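Local coordinates for undecaprenyl pyrophosphate synthase (Helicobacter pylori, PDB 2DTN), which probably condenses isopentenyl diphosphate with allylic pyrophosphates, acting as a magnesium-dependent undecaprenyl diphosphate synthase of the cis-prenyltransferase family, at residues T97-N102 / N127-F132. Sequence-based numbering, arbitrary orientation.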
loop_
_atom_site.group_PDB
_atom_site.type_symbol
_atom_site.label_atom_id
_atom_site.label_comp_id
_atom_site.label_asym_id
_atom_site.label_seq_id
_atom_site.Cartn_x
_atom_site.Cartn_y
_atom_site.Cartn_z
ATOM N N THR A 97 -22.974 -14.335 -18.212
ATOM C CA THR A 97 -21.929 -13.537 -18.833
ATOM C C THR A 97 -20.501 -14.003 -18.522
ATOM O O THR A 97 -19.578 -13.715 -19.287
ATOM C CB THR A 97 -22.071 -12.061 -18.447
ATOM O OG1 THR A 97 -21.173 -11.277 -19.241
ATOM C CG2 THR A 97 -21.740 -11.862 -16.985
ATOM N N TYR A 98 -20.311 -14.699 -17.399
ATOM C CA TYR A 98 -18.984 -15.214 -17.053
ATOM C C TYR A 98 -18.724 -16.411 -17.953
ATOM O O TYR A 98 -17.870 -16.373 -18.840
ATOM C CB TYR A 98 -18.915 -15.693 -15.597
ATOM C CG TYR A 98 -18.803 -14.601 -14.560
ATOM C CD1 TYR A 98 -19.939 -14.081 -13.943
ATOM C CD2 TYR A 98 -17.556 -14.091 -14.185
ATOM C CE1 TYR A 98 -19.839 -13.085 -12.977
ATOM C CE2 TYR A 98 -17.446 -13.094 -13.222
ATOM C CZ TYR A 98 -18.592 -12.597 -12.623
ATOM O OH TYR A 98 -18.501 -11.613 -11.670
ATOM N N LEU A 99 -19.484 -17.474 -17.705
ATOM C CA LEU A 99 -19.386 -18.715 -18.466
ATOM C C LEU A 99 -19.340 -18.427 -19.965
ATOM O O LEU A 99 -18.608 -19.083 -20.709
ATOM C CB LEU A 99 -20.579 -19.617 -18.130
ATOM C CG LEU A 99 -20.675 -20.039 -16.658
ATOM C CD1 LEU A 99 -22.053 -20.598 -16.359
ATOM C CD2 LEU A 99 -19.603 -21.069 -16.348
ATOM N N ASP A 100 -20.113 -17.435 -20.396
ATOM C CA ASP A 100 -20.154 -17.044 -21.801
ATOM C C ASP A 100 -18.780 -16.644 -22.318
ATOM O O ASP A 100 -18.212 -17.312 -23.181
ATOM C CB ASP A 100 -21.113 -15.871 -21.991
ATOM C CG ASP A 100 -22.430 -16.290 -22.601
ATOM O OD1 ASP A 100 -23.031 -17.276 -22.119
ATOM O OD2 ASP A 100 -22.866 -15.624 -23.562
ATOM N N ASN A 101 -18.259 -15.544 -21.781
ATOM C CA ASN A 101 -16.957 -15.010 -22.174
ATOM C C ASN A 101 -15.783 -15.790 -21.594
ATOM O O ASN A 101 -14.631 -15.401 -21.776
ATOM C CB ASN A 101 -16.850 -13.547 -21.747
ATOM C CG ASN A 101 -17.829 -12.655 -22.476
ATOM O OD1 ASN A 101 -17.632 -12.319 -23.647
ATOM N ND2 ASN A 101 -18.899 -12.271 -21.791
ATOM N N ASN A 102 -16.076 -16.877 -20.890
ATOM C CA ASN A 102 -15.035 -17.714 -20.292
ATOM C C ASN A 102 -14.199 -16.949 -19.279
ATOM O O ASN A 102 -12.969 -16.949 -19.361
ATOM C CB ASN A 102 -14.114 -18.268 -21.378
ATOM C CG ASN A 102 -14.851 -19.122 -22.383
ATOM O OD1 ASN A 102 -14.547 -19.094 -23.577
ATOM N ND2 ASN A 102 -15.824 -19.894 -21.906
ATOM N N ASN A 127 -16.596 -22.222 -8.492
ATOM C CA ASN A 127 -16.361 -23.578 -8.963
ATOM C C ASN A 127 -16.832 -23.829 -10.399
ATOM O O ASN A 127 -16.214 -24.599 -11.127
ATOM C CB ASN A 127 -17.044 -24.566 -8.025
ATOM C CG ASN A 127 -16.465 -25.948 -8.131
ATOM O OD1 ASN A 127 -15.280 -26.152 -7.866
ATOM N ND2 ASN A 127 -17.290 -26.911 -8.525
ATOM N N ASP A 128 -17.919 -23.181 -10.804
ATOM C CA ASP A 128 -18.454 -23.354 -12.150
ATOM C C ASP A 128 -17.653 -22.581 -13.199
ATOM O O ASP A 128 -17.947 -22.647 -14.397
ATOM C CB ASP A 128 -19.922 -22.904 -12.196
ATOM C CG ASP A 128 -20.825 -23.753 -11.314
ATOM O OD1 ASP A 128 -20.797 -24.990 -11.459
ATOM O OD2 ASP A 128 -21.567 -23.188 -10.481
ATOM N N THR A 129 -16.636 -21.854 -12.750
ATOM C CA THR A 129 -15.816 -21.060 -13.654
ATOM C C THR A 129 -14.323 -21.323 -13.460
ATOM O O THR A 129 -13.487 -20.730 -14.142
ATOM C CB THR A 129 -16.090 -19.556 -13.447
ATOM O OG1 THR A 129 -15.674 -19.167 -12.129
ATOM C CG2 THR A 129 -17.579 -19.271 -13.594
ATOM N N ARG A 130 -13.999 -22.228 -12.543
ATOM C CA ARG A 130 -12.608 -22.544 -12.236
ATOM C C ARG A 130 -11.743 -22.928 -13.437
ATOM O O ARG A 130 -10.544 -22.665 -13.445
ATOM C CB ARG A 130 -12.527 -23.664 -11.189
ATOM C CG ARG A 130 -12.803 -25.062 -11.724
ATOM C CD ARG A 130 -12.172 -26.125 -10.831
ATOM N NE ARG A 130 -13.118 -26.736 -9.898
ATOM C CZ ARG A 130 -14.005 -27.668 -10.236
ATOM N NH1 ARG A 130 -14.072 -28.100 -11.488
ATOM N NH2 ARG A 130 -14.820 -28.183 -9.320
ATOM N N HIS A 131 -12.346 -23.540 -14.450
ATOM C CA HIS A 131 -11.594 -23.983 -15.620
ATOM C C HIS A 131 -11.084 -22.897 -16.560
ATOM O O HIS A 131 -10.094 -23.107 -17.262
ATOM C CB HIS A 131 -12.416 -24.995 -16.417
ATOM C CG HIS A 131 -12.707 -26.252 -15.664
ATOM N ND1 HIS A 131 -11.726 -26.971 -15.013
ATOM C CD2 HIS A 131 -13.866 -26.920 -15.452
ATOM C CE1 HIS A 131 -12.268 -28.025 -14.432
ATOM N NE2 HIS A 131 -13.566 -28.017 -14.682
ATOM N N PHE A 132 -11.751 -21.748 -16.589
ATOM C CA PHE A 132 -11.317 -20.669 -17.465
ATOM C C PHE A 132 -9.978 -20.131 -16.965
ATOM O O PHE A 132 -9.931 -19.237 -16.122
ATOM C CB PHE A 132 -12.364 -19.555 -17.494
ATOM C CG PHE A 132 -13.764 -20.045 -17.750
ATOM C CD1 PHE A 132 -14.008 -21.039 -18.696
ATOM C CD2 PHE A 132 -14.841 -19.495 -17.066
ATOM C CE1 PHE A 132 -15.303 -21.478 -18.953
ATOM C CE2 PHE A 132 -16.141 -19.925 -17.317
ATOM C CZ PHE A 132 -16.371 -20.918 -18.263
#
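With CG turned anti to its own carbonyl carbon (chi1 -50°), Phe132 sends its ring onto the C-terminal end of the helix that closes at Asn101, while Leu99 turns its CG the same way, beside the backbone N, and carries its side chain out to meet the ring. The result illustrates how an aromatic side chain can pack against a helix terminus. Asn102, with positive phi, is the C-prime residue of a Schellman motif, and its CA sits above the middle of the Phe132 ring, 3.6 Å from the centroid and 8° off the normal, a CH-pi contact nearly straight over the face. Its amide, tilted 47° to the ring plane, brings ND2 to 3.4 Å from CE1 of Phe132. Farther back along the helix, Leu99 crosses the phenyl group at about a right angle, CD2 lying 3.8 Å from CZ of Phe132. The same Leu99 methyl also meets CG2 of Thr129 at 3.9 Å.

Phe132 is placed by a type I turn from Thr129, closed by the backbone bond from Phe132 N to Thr129 O (3.2 Å). Thr129 OG1 accepts from Phe105 N and can give its single proton to the carbonyls of Leu125 and Glu126, shared or in turn, tying the turn to strand 104-108 and the end of helix 116-127. Asp128 adds a salt bridge to Arg95, at the start of helix 95-101.

Away from the annotated sites, the contact joins the end of helix 95-101 to the loop leading into strand 136-140, and the two segments together bury a modest 268 Å². No hydrogen bond is formed between them, which implies that cohesion comes from dispersion and CH-pi attraction, while the polar bonds of Thr129 and Asp128 that anchor the turn are made to residues outside the two segments.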